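SusD superfamily protein (Bacteroides thetaiotaomicron, PDB 3MCX) is of unknown function but belongs to the SusD family of outer-membrane proteins, whose members typically bind glycans for uptake, and binds zinc ions. Local coordinates at residues Ala54-Arg59 against Asn289-Ser294. Residues are numbered along the deposited sequence; the frame is centred on the assembly and turned at random.
Sequences ADVQAR and NNLILS
R59 holds N289 along one side of its guanidinium: NE reaches OD1 of N289 at 2.9 Å, and NH2 of R59 meets the backbone O of N289, also at 2.9 Å. Both acceptors lie close to the guanidinium plane, while the N289 amide is turned 52° against it; the chain runs extended through chi1 and chi2, then bends at chi3 (57°), which brings NE and NH2 to N289. An alanine here is likely to leave both N289 oxygens without this donor pair, and the carbonyl of G323, which R59 NH1 also holds, without its mate. At the other end the S294 hydroxyl donates to A54 O (2.7 Å from OG), on a lone pair in the carbonyl plane, and the same OG caps the next helix at F297 N. Between these ends Q57 and I292 form an antiparallel pair hydrogen-bonded both ways, N to O. On their face Q57 CG packs on I292 CG1, and NE2 of Q57 binds the carbonyls of A58 and W437. On the opposite face V56 splits its methyls, CG1 against L291 CD2 (3.6 Å) and CG2 near L293 CD2. This buried two-stranded sheet has helix 44-51 against V56 and L291, helix 69-72 against Q57 and A58, and helix 295-301 starting straight after S294.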
ATOM      1  N   ALA A  54      -0.916  14.055   3.119  1.00  7.37           N
ATOM      2  CA  ALA A  54      -0.659  15.469   2.820  1.00  7.18           C
ATOM      3  C   ALA A  54       0.334  15.753   1.706  1.00  7.56           C
ATOM      4  O   ALA A  54       0.519  16.938   1.359  1.00  7.38           O
ATOM      5  CB  ALA A  54      -0.193  16.203   4.100  1.00  7.43           C
ATOM      6  N   ASP A  55       0.990  14.701   1.216  1.00  7.38           N
ATOM      7  CA  ASP A  55       2.105  14.809   0.281  1.00  7.88           C
ATOM      8  C   ASP A  55       1.726  14.632  -1.174  1.00  7.16           C
ATOM      9  O   ASP A  55       2.437  15.144  -2.063  1.00  6.55           O
ATOM     10  CB  ASP A  55       3.205  13.821   0.664  1.00  7.22           C
ATOM     11  CG  ASP A  55       3.874  14.183   1.967  1.00  7.24           C
ATOM     12  OD1 ASP A  55       4.112  15.392   2.199  1.00  8.54           O
ATOM     13  OD2 ASP A  55       4.167  13.250   2.752  1.00  8.40           O
ATOM     14  N   VAL A  56       0.683  13.842  -1.436  1.00  7.22           N
ATOM     15  CA  VAL A  56       0.193  13.572  -2.790  1.00  7.10           C
ATOM     16  C   VAL A  56      -1.246  14.046  -2.795  1.00  7.08           C
ATOM     17  O   VAL A  56      -2.051  13.648  -1.936  1.00  7.58           O
ATOM     18  CB  VAL A  56       0.302  12.099  -3.173  1.00  7.65           C
ATOM     19  CG1 VAL A  56      -0.326  11.893  -4.543  1.00  8.23           C
ATOM     20  CG2 VAL A  56       1.755  11.595  -3.156  1.00  8.14           C
ATOM     21  N   GLN A  57      -1.582  14.921  -3.732  1.00  6.32           N
ATOM     22  CA  GLN A  57      -2.920  15.508  -3.807  1.00  6.38           C
ATOM     23  C   GLN A  57      -3.543  15.256  -5.174  1.00  7.46           C
ATOM     24  O   GLN A  57      -2.853  14.952  -6.140  1.00  6.77           O
ATOM     25  CB  GLN A  57      -2.860  17.024  -3.549  1.00  5.98           C
ATOM     26  CG  GLN A  57      -1.935  17.773  -4.479  1.00  6.50           C
ATOM     27  CD  GLN A  57      -2.086  19.257  -4.359  1.00  5.58           C
ATOM     28  OE1 GLN A  57      -1.419  19.946  -3.565  1.00  6.61           O
ATOM     29  NE2 GLN A  57      -3.011  19.794  -5.144  1.00  5.52           N
ATOM     30  N   ALA A  58      -4.861  15.409  -5.269  1.00  6.02           N
ATOM     31  CA  ALA A  58      -5.467  15.529  -6.596  1.00  6.55           C
ATOM     32  C   ALA A  58      -4.930  16.762  -7.294  1.00  6.79           C
ATOM     33  O   ALA A  58      -4.698  17.810  -6.667  1.00  6.30           O
ATOM     34  CB  ALA A  58      -7.024  15.608  -6.488  1.00  6.65           C
ATOM     35  N   ARG A  59      -4.826  16.657  -8.616  1.00  6.01           N
ATOM     36  CA  ARG A  59      -4.557  17.811  -9.444  1.00  6.20           C
ATOM     37  C   ARG A  59      -5.790  18.710  -9.663  1.00  5.57           C
ATOM     38  O   ARG A  59      -5.684  19.935  -9.756  1.00  5.86           O
ATOM     39  CB  ARG A  59      -3.962  17.376 -10.788  1.00  6.41           C
ATOM     40  CG  ARG A  59      -3.657  18.491 -11.777  1.00  6.70           C
ATOM     41  CD  ARG A  59      -3.088  18.011 -13.120  1.00  6.97           C
ATOM     42  NE  ARG A  59      -4.000  17.047 -13.781  1.00  5.45           N
ATOM     43  CZ  ARG A  59      -5.090  17.378 -14.473  1.00  5.95           C
ATOM     44  NH1 ARG A  59      -5.409  18.639 -14.714  1.00  5.62           N
ATOM     45  NH2 ARG A  59      -5.857  16.400 -14.949  1.00  7.14           N
ATOM     46  N   ASN A 289      -3.934  12.078 -15.842  1.00  5.61           N
ATOM     47  CA  ASN A 289      -3.345  12.429 -14.563  1.00  5.82           C
ATOM     48  C   ASN A 289      -4.360  12.971 -13.560  1.00  5.40           C
ATOM     49  O   ASN A 289      -5.203  13.801 -13.906  1.00  5.43           O
ATOM     50  CB  ASN A 289      -2.241  13.496 -14.771  1.00  5.82           C
ATOM     51  CG  ASN A 289      -1.694  14.028 -13.475  1.00  7.71           C
ATOM     52  OD1 ASN A 289      -2.383  14.818 -12.802  1.00  5.97           O
ATOM     53  ND2 ASN A 289      -0.476  13.615 -13.105  1.00  5.77           N
ATOM     54  N   ASN A 290      -4.264  12.497 -12.331  1.00  5.85           N
ATOM     55  CA  ASN A 290      -4.887  13.224 -11.232  1.00  5.74           C
ATOM     56  C   ASN A 290      -4.169  13.127  -9.911  1.00  6.36           C
ATOM     57  O   ASN A 290      -4.800  13.215  -8.873  1.00  6.54           O
ATOM     58  CB  ASN A 290      -6.380  12.920 -11.056  1.00  6.73           C
ATOM     59  CG  ASN A 290      -7.116  14.101 -10.430  1.00  7.42           C
ATOM     60  OD1 ASN A 290      -6.580  15.221 -10.451  1.00  6.35           O
ATOM     61  ND2 ASN A 290      -8.339  13.890  -9.903  1.00  6.65           N
ATOM     62  N   LEU A 291      -2.848  12.931  -9.948  1.00  6.21           N
ATOM     63  CA  LEU A 291      -2.010  12.896  -8.762  1.00  6.89           C
ATOM     64  C   LEU A 291      -0.793  13.757  -9.010  1.00  7.35           C
ATOM     65  O   LEU A 291      -0.075  13.567  -9.999  1.00  7.03           O
ATOM     66  CB  LEU A 291      -1.592  11.475  -8.412  1.00  6.74           C
ATOM     67  CG  LEU A 291      -2.729  10.549  -7.963  1.00  6.74           C
ATOM     68  CD1 LEU A 291      -2.359   9.091  -8.159  1.00  7.46           C
ATOM     69  CD2 LEU A 291      -3.155  10.783  -6.499  1.00  6.88           C
ATOM     70  N   ILE A 292      -0.569  14.709  -8.110  1.00  6.30           N
ATOM     71  CA  ILE A 292       0.624  15.538  -8.119  1.00  6.51           C
ATOM     72  C   ILE A 292       1.103  15.685  -6.697  1.00  6.57           C
ATOM     73  O   ILE A 292       0.338  15.460  -5.752  1.00  6.93           O
ATOM     74  CB  ILE A 292       0.415  16.908  -8.766  1.00  6.70           C
ATOM     75  CG1 ILE A 292      -0.692  17.741  -8.071  1.00  6.94           C
ATOM     76  CG2 ILE A 292       0.111  16.739 -10.298  1.00  5.73           C
ATOM     77  CD1 ILE A 292      -0.806  19.204  -8.512  1.00  6.91           C
ATOM     78  N   LEU A 293       2.363  16.071  -6.538  1.00  5.69           N
ATOM     79  CA  LEU A 293       2.951  16.312  -5.229  1.00  5.74           C
ATOM     80  C   LEU A 293       2.507  17.661  -4.690  1.00  5.93           C
ATOM     81  O   LEU A 293       2.380  18.640  -5.460  1.00  6.42           O
ATOM     82  CB  LEU A 293       4.472  16.246  -5.340  1.00  5.81           C
ATOM     83  CG  LEU A 293       5.029  14.902  -5.857  1.00  6.07           C
ATOM     84  CD1 LEU A 293       6.532  14.979  -6.211  1.00  7.43           C
ATOM     85  CD2 LEU A 293       4.773  13.783  -4.821  1.00  8.25           C
ATOM     86  N   SER A 294       2.284  17.723  -3.377  1.00  6.64           N
ATOM     87  CA  SER A 294       1.917  18.959  -2.713  1.00  6.03           C
ATOM     88  C   SER A 294       3.139  19.800  -2.345  1.00  6.08           C
ATOM     89  O   SER A 294       4.283  19.326  -2.338  1.00  6.08           O
ATOM     90  CB  SER A 294       1.151  18.640  -1.447  1.00  6.58           C
ATOM     91  OG  SER A 294       2.035  18.074  -0.502  1.00  6.87           O
TER